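Local structure of DUF1214 domain-containing protein (Burkholderia cenocepacia, 6ANS) at residues A[105-110]-A[321-326]; A[262-267]-A[276-281]; A[301-306]-A[366-371]. The protein is of unknown function but belongs to the DUF1214 family and binds a phosphate ion and a sodium ion. One frame throughout, in Å; residues are numbered along the deposited sequence.

All three contacts reach one antiparallel sheet, ordered 276-284, 360-368, 303-309, 324-326. Contact 2 lays the start of helix 264-269 on the outermost strand 276-284. Contact 3 joins the two central strands. Contact 1 brings the turn leading into strand 109-115, which belongs to another sheet, onto the other outermost strand, 324-326. Centres lie about 17 Å (1 and 2), 14 Å (1 and 3) and 12 Å (2 and 3) apart. Along the chain contact 2 is nested inside contact 1 and closes before contact 3 opens; the segments of contacts 1 and 3 alternate. Helix and turn are thus tied to the two edges of one sheet. Contacts 2 and 3 both touch the phosphate; Asn305 links contact 3 to Asp108 of contact 1.

Contact 1. Residues A[105-110]-A[321-326]; sequences DNPDNL and FDICVN
Pro107 and Asp108, in the middle of a type I beta turn, meet Cys324 and Asn326 on strand 324-326. The turn runs from Asn106 to Asn109 and is closed by Asn109 N to Asn106 O. Asn106 adds an Asx turn: its OD1 accepts from Asp108 N at 2.9 Å, with the donor above the carbonyl plane. This ties down the turn just where it faces the strand. Pro107 brings the apolar part. Its CG lies 4.0 Å from Cys324 CB, and the same atom approaches Ile323 CD1 at 4.4 Å. Asp108 carries the polar part. Its carboxylate sits beside the backbone N (chi1 -64°) and reaches over to the strand. Asn326 ND2 donates to Asp108 OD2 at 3.1 Å in a nearly straight bond (172°). The donor comes from above the carboxylate plane, while the oxygen lies in the amide plane of Asn326. Cys324 SG is 3.5 Å from the same OD2. The other oxygen, Asp108 OD1, accepts from a water at 2.9 Å, and that water donates weakly to Cys324 O. Outside the segments, Asn305 ND2 also donates to Asp108 OD2, and Ser329 N binds Asn326 OD1, which helps fix the amide. Two side-chain amides thus hold one carboxylate oxygen, and with it the orientation of the Asp108 carboxylate between the turn and the sheet.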
loop_
_atom_site.group_PDB
_atom_site.type_symbol
_atom_site.label_atom_id
_atom_site.label_comp_id
_atom_site.label_asym_id
_atom_site.label_seq_id
_atom_site.Cartn_x
_atom_site.Cartn_y
_atom_site.Cartn_z
ATOM N N ASP A 105 15.788 -6.389 0.734
ATOM C CA ASP A 105 15.296 -5.319 -0.126
ATOM C C ASP A 105 16.363 -4.247 -0.275
ATOM O O ASP A 105 16.971 -3.832 0.709
ATOM C CB ASP A 105 14.025 -4.701 0.460
ATOM C CG ASP A 105 14.231 -4.184 1.890
ATOM O OD1 ASP A 105 14.536 -5.014 2.772
ATOM O OD2 ASP A 105 14.119 -2.953 2.128
ATOM N N ASN A 106 16.622 -3.841 -1.518
ATOM C CA ASN A 106 17.621 -2.816 -1.789
ATOM C C ASN A 106 17.046 -1.441 -1.474
ATOM O O ASN A 106 16.159 -0.970 -2.195
ATOM C CB ASN A 106 18.070 -2.874 -3.247
ATOM C CG ASN A 106 19.279 -1.988 -3.517
ATOM O OD1 ASN A 106 19.589 -1.088 -2.732
ATOM N ND2 ASN A 106 19.990 -2.268 -4.615
ATOM N N PRO A 107 17.542 -0.751 -0.444
ATOM C CA PRO A 107 16.971 0.568 -0.115
ATOM C C PRO A 107 17.154 1.581 -1.238
ATOM O O PRO A 107 16.353 2.510 -1.349
ATOM C CB PRO A 107 17.735 0.985 1.152
ATOM C CG PRO A 107 18.311 -0.290 1.707
ATOM C CD PRO A 107 18.627 -1.128 0.481
ATOM N N ASP A 108 18.139 1.394 -2.114
ATOM C CA ASP A 108 18.375 2.310 -3.226
ATOM C C ASP A 108 17.528 2.002 -4.444
ATOM O O ASP A 108 17.726 2.632 -5.490
ATOM C CB ASP A 108 19.850 2.285 -3.621
ATOM C CG ASP A 108 20.728 2.785 -2.516
ATOM O OD1 ASP A 108 20.329 3.786 -1.870
ATOM O OD2 ASP A 108 21.768 2.156 -2.253
ATOM N N ASN A 109 16.592 1.070 -4.330
ATOM C CA ASN A 109 15.756 0.659 -5.444
ATOM C C ASN A 109 14.348 1.218 -5.303
ATOM O O ASN A 109 13.784 1.258 -4.207
ATOM C CB ASN A 109 15.654 -0.869 -5.525
ATOM C CG ASN A 109 16.831 -1.515 -6.225
ATOM O OD1 ASN A 109 17.833 -0.860 -6.515
ATOM N ND2 ASN A 109 16.727 -2.839 -6.475
ATOM N N LEU A 110 13.777 1.592 -6.441
ATOM C CA LEU A 110 12.339 1.575 -6.661
ATOM C C LEU A 110 12.016 0.238 -7.324
ATOM O O LEU A 110 12.474 -0.034 -8.440
ATOM C CB LEU A 110 11.895 2.730 -7.553
ATOM C CG LEU A 110 10.404 2.784 -7.922
ATOM C CD1 LEU A 110 9.538 2.769 -6.699
ATOM C CD2 LEU A 110 10.075 3.991 -8.816
ATOM N N PHE A 321 17.417 5.878 9.833
ATOM C CA PHE A 321 18.737 5.435 10.242
ATOM C C PHE A 321 19.595 5.293 8.997
ATOM O O PHE A 321 19.087 4.975 7.916
ATOM C CB PHE A 321 18.684 4.093 11.013
ATOM C CG PHE A 321 17.808 4.117 12.238
ATOM C CD1 PHE A 321 18.263 4.668 13.424
ATOM C CD2 PHE A 321 16.539 3.553 12.207
ATOM C CE1 PHE A 321 17.450 4.680 14.562
ATOM C CE2 PHE A 321 15.724 3.555 13.335
ATOM C CZ PHE A 321 16.178 4.120 14.516
ATOM N N ASP A 322 20.897 5.534 9.155
ATOM C CA ASP A 322 21.868 5.361 8.074
ATOM C C ASP A 322 22.278 3.891 8.049
ATOM O O ASP A 322 23.196 3.472 8.754
ATOM C CB ASP A 322 23.076 6.271 8.283
ATOM C CG ASP A 322 22.692 7.737 8.365
ATOM O OD1 ASP A 322 21.829 8.168 7.573
ATOM O OD2 ASP A 322 23.230 8.457 9.233
ATOM N N ILE A 323 21.595 3.091 7.225
ATOM C CA ILE A 323 21.780 1.646 7.279
ATOM C C ILE A 323 22.128 1.102 5.899
ATOM O O ILE A 323 22.139 -0.118 5.677
ATOM C CB ILE A 323 20.539 0.955 7.884
ATOM C CG1 ILE A 323 19.260 1.305 7.109
ATOM C CG2 ILE A 323 20.389 1.369 9.371
ATOM C CD1 ILE A 323 18.922 0.341 5.974
ATOM N N CYS A 324 22.433 2.002 4.971
ATOM C CA CYS A 324 22.861 1.642 3.626
ATOM C C CYS A 324 23.901 2.653 3.156
ATOM O O CYS A 324 23.711 3.862 3.297
ATOM C CB CYS A 324 21.693 1.615 2.635
ATOM S SG CYS A 324 22.154 0.924 1.020
ATOM N N VAL A 325 24.978 2.146 2.575
ATOM C CA VAL A 325 26.059 2.944 2.010
ATOM C C VAL A 325 26.304 2.449 0.592
ATOM O O VAL A 325 26.313 1.235 0.352
ATOM C CB VAL A 325 27.328 2.831 2.879
ATOM C CG1 VAL A 325 28.540 3.111 2.081
ATOM C CG2 VAL A 325 27.246 3.814 4.034
ATOM N N ASN A 326 26.443 3.378 -0.360
ATOM C CA ASN A 326 26.599 2.953 -1.754
ATOM C C ASN A 326 27.703 3.698 -2.501
ATOM O O ASN A 326 28.439 4.496 -1.915
ATOM C CB ASN A 326 25.261 3.063 -2.508
ATOM C CG ASN A 326 24.782 4.500 -2.683
ATOM O OD1 ASN A 326 25.580 5.425 -2.802
ATOM N ND2 ASN A 326 23.464 4.683 -2.724
HETATM O O HOH W 1 21.669 4.311 0.600
#

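Contact 2. Residues A[262-267]-A[276-281]; sequences ADQALC and IYYYHS. With EDO (1,2-ethanediol), chain H; PO4 (phosphate ion), chain E.
Tyr278 O is gripped by two donors from segment 262-267. Ala262 N reaches it at 3.0 Å, and Gln264 NE2 at 2.8 Å. The amide donor lies in the carbonyl plane, on a lone pair. Gln264 OE1 in turn accepts from Tyr278 N at 3.0 Å, nearly straight (171°). One side chain therefore binds both the N-H and the C=O of Tyr278 on the outermost strand of the sheet. A bend at chi2 (-55°) folds Gln264 so that its amide stacks flat over one face of the Tyr277 ring, the planes 9° apart. The helix begins here, with Asp263 as N-cap through OD1 to Leu266 N. One turn in, Cys267 CB packs on Tyr278 CD2 at 3.6 Å, and Cys267 SG lies obliquely to the same ring, a sulfur-aromatic contact. Cys267 SG also lies at the edge of the His280 ring. His280 NE2 donates to ethanediol O2 at 2.6 Å, and that oxygen sits over a face of Tyr278. Tyr278 OH makes a very short bond to the phosphate, its exact length doubtful, and also bonds Asp273 N. Gln264 and Ala262 hold the backbone of Tyr278 and Cys267 packs on its ring, which probably helps position the hydroxyl at the phosphate.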
loop_
_atom_site.group_PDB
_atom_site.type_symbol
_atom_site.label_atom_id
_atom_site.label_comp_id
_atom_site.label_asym_id
_atom_site.label_seq_id
_atom_site.Cartn_x
_atom_site.Cartn_y
_atom_site.Cartn_z
ATOM N N ALA A 262 27.897 -15.094 -1.880
ATOM C CA ALA A 262 26.736 -15.970 -1.827
ATOM C C ALA A 262 26.777 -16.983 -2.963
ATOM O O ALA A 262 27.577 -16.886 -3.894
ATOM C CB ALA A 262 25.440 -15.161 -1.901
ATOM N N ASP A 263 25.924 -17.991 -2.851
ATOM C CA ASP A 263 25.626 -18.886 -3.964
ATOM C C ASP A 263 24.877 -18.067 -5.006
ATOM O O ASP A 263 23.687 -17.789 -4.848
ATOM C CB ASP A 263 24.809 -20.080 -3.469
ATOM C CG ASP A 263 24.441 -21.067 -4.576
ATOM O OD1 ASP A 263 24.349 -20.679 -5.762
ATOM O OD2 ASP A 263 24.203 -22.246 -4.246
ATOM N N GLN A 264 25.569 -17.675 -6.084
ATOM C CA GLN A 264 24.965 -16.735 -7.033
ATOM C C GLN A 264 23.752 -17.344 -7.738
ATOM O O GLN A 264 22.711 -16.689 -7.865
ATOM C CB GLN A 264 26.013 -16.267 -8.052
ATOM C CG GLN A 264 27.213 -15.545 -7.416
ATOM C CD GLN A 264 26.791 -14.349 -6.543
ATOM O OE1 GLN A 264 25.939 -13.547 -6.928
ATOM N NE2 GLN A 264 27.383 -14.240 -5.358
ATOM N N ALA A 265 23.861 -18.598 -8.192
ATOM C CA ALA A 265 22.734 -19.250 -8.857
ATOM C C ALA A 265 21.514 -19.309 -7.951
ATOM O O ALA A 265 20.378 -19.158 -8.411
ATOM C CB ALA A 265 23.130 -20.666 -9.310
ATOM N N LEU A 266 21.731 -19.518 -6.653
ATOM C CA LEU A 266 20.624 -19.490 -5.708
ATOM C C LEU A 266 20.001 -18.095 -5.619
ATOM O O LEU A 266 18.772 -17.962 -5.608
ATOM C CB LEU A 266 21.104 -19.954 -4.330
ATOM C CG LEU A 266 20.035 -19.934 -3.226
ATOM C CD1 LEU A 266 18.907 -20.926 -3.531
ATOM C CD2 LEU A 266 20.683 -20.262 -1.888
ATOM N N CYS A 267 20.824 -17.042 -5.577
ATOM C CA CYS A 267 20.271 -15.685 -5.538
ATOM C C CYS A 267 19.452 -15.388 -6.779
ATOM O O CYS A 267 18.393 -14.754 -6.691
ATOM C CB CYS A 267 21.374 -14.647 -5.386
ATOM S SG CYS A 267 22.181 -14.709 -3.800
ATOM N N ILE A 276 23.932 -8.598 -10.919
ATOM C CA ILE A 276 24.334 -8.339 -9.547
ATOM C C ILE A 276 25.057 -9.553 -8.990
ATOM O O ILE A 276 24.598 -10.692 -9.142
ATOM C CB ILE A 276 23.124 -7.978 -8.673
ATOM C CG1 ILE A 276 22.366 -6.807 -9.305
ATOM C CG2 ILE A 276 23.587 -7.656 -7.269
ATOM C CD1 ILE A 276 21.262 -6.263 -8.415
ATOM N N TYR A 277 26.182 -9.299 -8.342
ATOM C CA TYR A 277 26.910 -10.289 -7.569
ATOM C C TYR A 277 26.650 -10.002 -6.094
ATOM O O TYR A 277 26.904 -8.885 -5.621
ATOM C CB TYR A 277 28.403 -10.217 -7.911
ATOM C CG TYR A 277 29.231 -11.370 -7.412
ATOM C CD1 TYR A 277 29.800 -11.340 -6.149
ATOM C CD2 TYR A 277 29.481 -12.476 -8.223
ATOM C CE1 TYR A 277 30.589 -12.380 -5.692
ATOM C CE2 TYR A 277 30.270 -13.538 -7.771
ATOM C CZ TYR A 277 30.817 -13.477 -6.504
ATOM O OH TYR A 277 31.592 -14.506 -6.028
ATOM N N TYR A 278 26.101 -10.987 -5.387
ATOM C CA TYR A 278 25.602 -10.816 -4.028
ATOM C C TYR A 278 26.543 -11.419 -2.989
ATOM O O TYR A 278 27.181 -12.455 -3.221
ATOM C CB TYR A 278 24.232 -11.471 -3.867
ATOM C CG TYR A 278 23.120 -10.930 -4.747
ATOM C CD1 TYR A 278 22.240 -9.952 -4.264
ATOM C CD2 TYR A 278 22.914 -11.422 -6.034
ATOM C CE1 TYR A 278 21.206 -9.461 -5.056
ATOM C CE2 TYR A 278 21.879 -10.935 -6.836
ATOM C CZ TYR A 278 21.026 -9.949 -6.336
ATOM O OH TYR A 278 19.984 -9.467 -7.099
ATOM N N TYR A 279 26.597 -10.763 -1.825
ATOM C CA TYR A 279 27.130 -11.326 -0.585
ATOM C C TYR A 279 26.054 -11.198 0.483
ATOM O O TYR A 279 25.510 -10.105 0.683
ATOM C CB TYR A 279 28.391 -10.596 -0.109
ATOM C CG TYR A 279 29.483 -10.436 -1.149
ATOM C CD1 TYR A 279 30.687 -11.122 -1.033
ATOM C CD2 TYR A 279 29.323 -9.579 -2.228
ATOM C CE1 TYR A 279 31.703 -10.971 -1.986
ATOM C CE2 TYR A 279 30.327 -9.431 -3.189
ATOM C CZ TYR A 279 31.512 -10.129 -3.056
ATOM O OH TYR A 279 32.505 -9.962 -3.990
ATOM N N HIS A 280 25.746 -12.306 1.160
ATOM C CA HIS A 280 24.779 -12.333 2.247
ATOM C C HIS A 280 25.421 -12.942 3.483
ATOM O O HIS A 280 26.099 -13.970 3.395
ATOM C CB HIS A 280 23.526 -13.166 1.896
ATOM C CG HIS A 280 22.669 -12.591 0.805
ATOM N ND1 HIS A 280 21.913 -11.448 0.969
ATOM C CD2 HIS A 280 22.402 -13.040 -0.448
ATOM C CE1 HIS A 280 21.247 -11.197 -0.146
ATOM N NE2 HIS A 280 21.522 -12.150 -1.020
ATOM N N SER A 281 25.154 -12.357 4.646
ATOM C CA SER A 281 25.591 -12.984 5.884
ATOM C C SER A 281 24.709 -12.514 7.030
ATOM O O SER A 281 23.826 -11.666 6.861
ATOM C CB SER A 281 27.056 -12.674 6.176
ATOM O OG SER A 281 27.606 -13.641 7.068
HETATM C C1 EDO H . 17.574 -11.674 -3.434
HETATM O O1 EDO H . 17.558 -10.296 -3.858
HETATM C C2 EDO H . 18.840 -12.397 -3.907
HETATM O O2 EDO H . 19.988 -12.065 -3.103
HETATM P P PO4 E . 18.087 -7.073 -5.308
HETATM O O1 PO4 E . 19.429 -6.481 -5.665
HETATM O O2 PO4 E . 18.018 -7.139 -3.816
HETATM O O3 PO4 E . 16.953 -6.246 -5.860
HETATM O O4 PO4 E . 18.037 -8.448 -5.924
HETATM O O HOH W 2 24.361 -13.383 -8.852
#

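Contact 3. Residues A[301-306]-A[366-371]; sequences CDFWNV and RWVGAA. With PO4 (phosphate ion), chain E.
A chi1 of 71° puts Asn305 CG between its backbone N and carbonyl carbon and turns the amide toward Arg366, whose chain, extended from CG to NE, carries the guanidinium past that amide to the phosphate. Arg366 NH1 donates to Asn305 OD1 at 2.9 Å, at the edge of the guanidinium, with the amide and guanidinium planes 58° apart. The NE and NH2 side grips the phosphate: Arg366 NE binds O1 at 2.7 Å, and Arg366 NH2 binds O2 at 2.9 Å. Tyr111, Arg194 and Tyr278 complete this anion site, and Gln307 OE1 takes a second bond from NH1. The strands are the antiparallel central pair of the sheet. Asn305 and Arg366 form a hydrogen-bonded pair, as do Phe303 and Val368. A classic beta bulge ends the pairing, where Asp302 and Phe303 both face Val368: Asp302 N donates to Val368 O at 2.9 Å, and Phe303 N does so weakly. On the face of Asn305, Val368 CG2 touches the edge of the Phe303 ring. On the other face, Trp367 CZ3 lies over the Trp304 ring, offset toward its rim, the two ring planes oblique at 57°. Trp365 stacks on Trp304 and meets Trp367 edge-to-face.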
loop_
_atom_site.group_PDB
_atom_site.type_symbol
_atom_site.label_atom_id
_atom_site.label_comp_id
_atom_site.label_asym_id
_atom_site.label_seq_id
_atom_site.Cartn_x
_atom_site.Cartn_y
_atom_site.Cartn_z
ATOM N N CYS A 301 32.436 -0.790 -11.929
ATOM C CA CYS A 301 31.071 -1.289 -11.870
ATOM C C CYS A 301 30.114 -0.131 -12.076
ATOM O O CYS A 301 30.488 1.041 -11.977
ATOM C CB CYS A 301 30.797 -1.991 -10.536
ATOM S SG CYS A 301 30.984 -0.902 -9.102
ATOM N N ASP A 302 28.858 -0.487 -12.342
ATOM C CA ASP A 302 27.811 0.507 -12.530
ATOM C C ASP A 302 27.221 0.959 -11.203
ATOM O O ASP A 302 26.752 2.095 -11.093
ATOM C CB ASP A 302 26.726 -0.054 -13.456
ATOM C CG ASP A 302 27.289 -0.480 -14.813
ATOM O OD1 ASP A 302 28.093 0.286 -15.381
ATOM O OD2 ASP A 302 26.937 -1.562 -15.314
ATOM N N PHE A 303 27.264 0.103 -10.186
ATOM C CA PHE A 303 26.688 0.426 -8.890
ATOM C C PHE A 303 27.182 -0.609 -7.894
ATOM O O PHE A 303 27.510 -1.738 -8.268
ATOM C CB PHE A 303 25.154 0.446 -8.951
ATOM C CG PHE A 303 24.490 0.790 -7.652
ATOM C CD1 PHE A 303 24.260 2.109 -7.307
ATOM C CD2 PHE A 303 24.060 -0.207 -6.784
ATOM C CE1 PHE A 303 23.631 2.437 -6.108
ATOM C CE2 PHE A 303 23.437 0.110 -5.581
ATOM C CZ PHE A 303 23.218 1.434 -5.245
ATOM N N TRP A 304 27.282 -0.195 -6.636
ATOM C CA TRP A 304 27.519 -1.127 -5.548
ATOM C C TRP A 304 26.912 -0.532 -4.291
ATOM O O TRP A 304 26.775 0.687 -4.179
ATOM C CB TRP A 304 29.017 -1.425 -5.369
ATOM C CG TRP A 304 29.848 -0.332 -4.722
ATOM C CD1 TRP A 304 30.617 0.601 -5.363
ATOM C CD2 TRP A 304 30.050 -0.116 -3.319
ATOM N NE1 TRP A 304 31.252 1.405 -4.446
ATOM C CE2 TRP A 304 30.924 0.982 -3.185
ATOM C CE3 TRP A 304 29.567 -0.737 -2.162
ATOM C CZ2 TRP A 304 31.319 1.476 -1.944
ATOM C CZ3 TRP A 304 29.958 -0.239 -0.927
ATOM C CH2 TRP A 304 30.830 0.849 -0.830
ATOM N N ASN A 305 26.529 -1.393 -3.356
ATOM C CA ASN A 305 26.105 -0.894 -2.058
ATOM C C ASN A 305 26.252 -2.009 -1.038
ATOM O O ASN A 305 26.588 -3.150 -1.370
ATOM C CB ASN A 305 24.675 -0.318 -2.097
ATOM C CG ASN A 305 23.566 -1.384 -2.259
ATOM O OD1 ASN A 305 23.810 -2.580 -2.489
ATOM N ND2 ASN A 305 22.324 -0.915 -2.194
ATOM N N VAL A 306 26.017 -1.648 0.218
ATOM C CA VAL A 306 25.951 -2.597 1.317
ATOM C C VAL A 306 24.876 -2.098 2.276
ATOM O O VAL A 306 24.764 -0.893 2.527
ATOM C CB VAL A 306 27.318 -2.761 2.012
ATOM C CG1 VAL A 306 27.836 -1.413 2.520
ATOM C CG2 VAL A 306 27.224 -3.794 3.137
ATOM N N ARG A 366 26.416 -5.734 -2.596
ATOM C CA ARG A 366 26.173 -5.921 -4.024
ATOM C C ARG A 366 27.271 -5.268 -4.843
ATOM O O ARG A 366 27.578 -4.094 -4.632
ATOM C CB ARG A 366 24.845 -5.313 -4.463
ATOM C CG ARG A 366 23.599 -5.996 -3.927
ATOM C CD ARG A 366 22.384 -5.220 -4.431
ATOM N NE ARG A 366 21.163 -5.622 -3.753
ATOM C CZ ARG A 366 20.815 -5.216 -2.534
ATOM N NH1 ARG A 366 21.615 -4.404 -1.850
ATOM N NH2 ARG A 366 19.675 -5.641 -1.990
ATOM N N TRP A 367 27.833 -6.017 -5.791
ATOM C CA TRP A 367 28.463 -5.440 -6.975
ATOM C C TRP A 367 27.483 -5.549 -8.136
ATOM O O TRP A 367 26.925 -6.624 -8.377
ATOM C CB TRP A 367 29.768 -6.145 -7.365
ATOM C CG TRP A 367 30.837 -6.239 -6.315
ATOM C CD1 TRP A 367 31.381 -7.382 -5.808
ATOM C CD2 TRP A 367 31.522 -5.153 -5.674
ATOM N NE1 TRP A 367 32.355 -7.079 -4.887
ATOM C CE2 TRP A 367 32.459 -5.717 -4.784
ATOM C CE3 TRP A 367 31.429 -3.764 -5.761
ATOM C CZ2 TRP A 367 33.295 -4.936 -3.980
ATOM C CZ3 TRP A 367 32.261 -2.987 -4.961
ATOM C CH2 TRP A 367 33.178 -3.578 -4.080
ATOM N N VAL A 368 27.255 -4.443 -8.838
ATOM C CA VAL A 368 26.384 -4.414 -10.011
ATOM C C VAL A 368 27.239 -4.116 -11.241
ATOM O O VAL A 368 27.846 -3.038 -11.350
ATOM C CB VAL A 368 25.255 -3.385 -9.853
ATOM C CG1 VAL A 368 24.331 -3.417 -11.062
ATOM C CG2 VAL A 368 24.458 -3.665 -8.573
ATOM N N GLY A 369 27.300 -5.074 -12.163
ATOM C CA GLY A 369 28.058 -4.862 -13.385
ATOM C C GLY A 369 29.559 -4.873 -13.201
ATOM O O GLY A 369 30.270 -4.148 -13.911
ATOM N N ALA A 370 30.064 -5.653 -12.248
ATOM C CA ALA A 370 31.496 -5.791 -12.021
ATOM C C ALA A 370 32.002 -7.040 -12.728
ATOM O O ALA A 370 31.511 -8.144 -12.471
ATOM C CB ALA A 370 31.802 -5.871 -10.525
ATOM N N ALA A 371 33.000 -6.865 -13.601
ATOM C CA ALA A 371 33.599 -8.006 -14.281
ATOM C C ALA A 371 34.331 -8.905 -13.298
ATOM O O ALA A 371 34.253 -10.134 -13.393
ATOM C CB ALA A 371 34.552 -7.525 -15.374
HETATM P P PO4 E . 18.087 -7.073 -5.308
HETATM O O1 PO4 E . 19.429 -6.481 -5.665
HETATM O O2 PO4 E . 18.018 -7.139 -3.816
HETATM O O3 PO4 E . 16.953 -6.246 -5.860
HETATM O O4 PO4 E . 18.037 -8.448 -5.924
#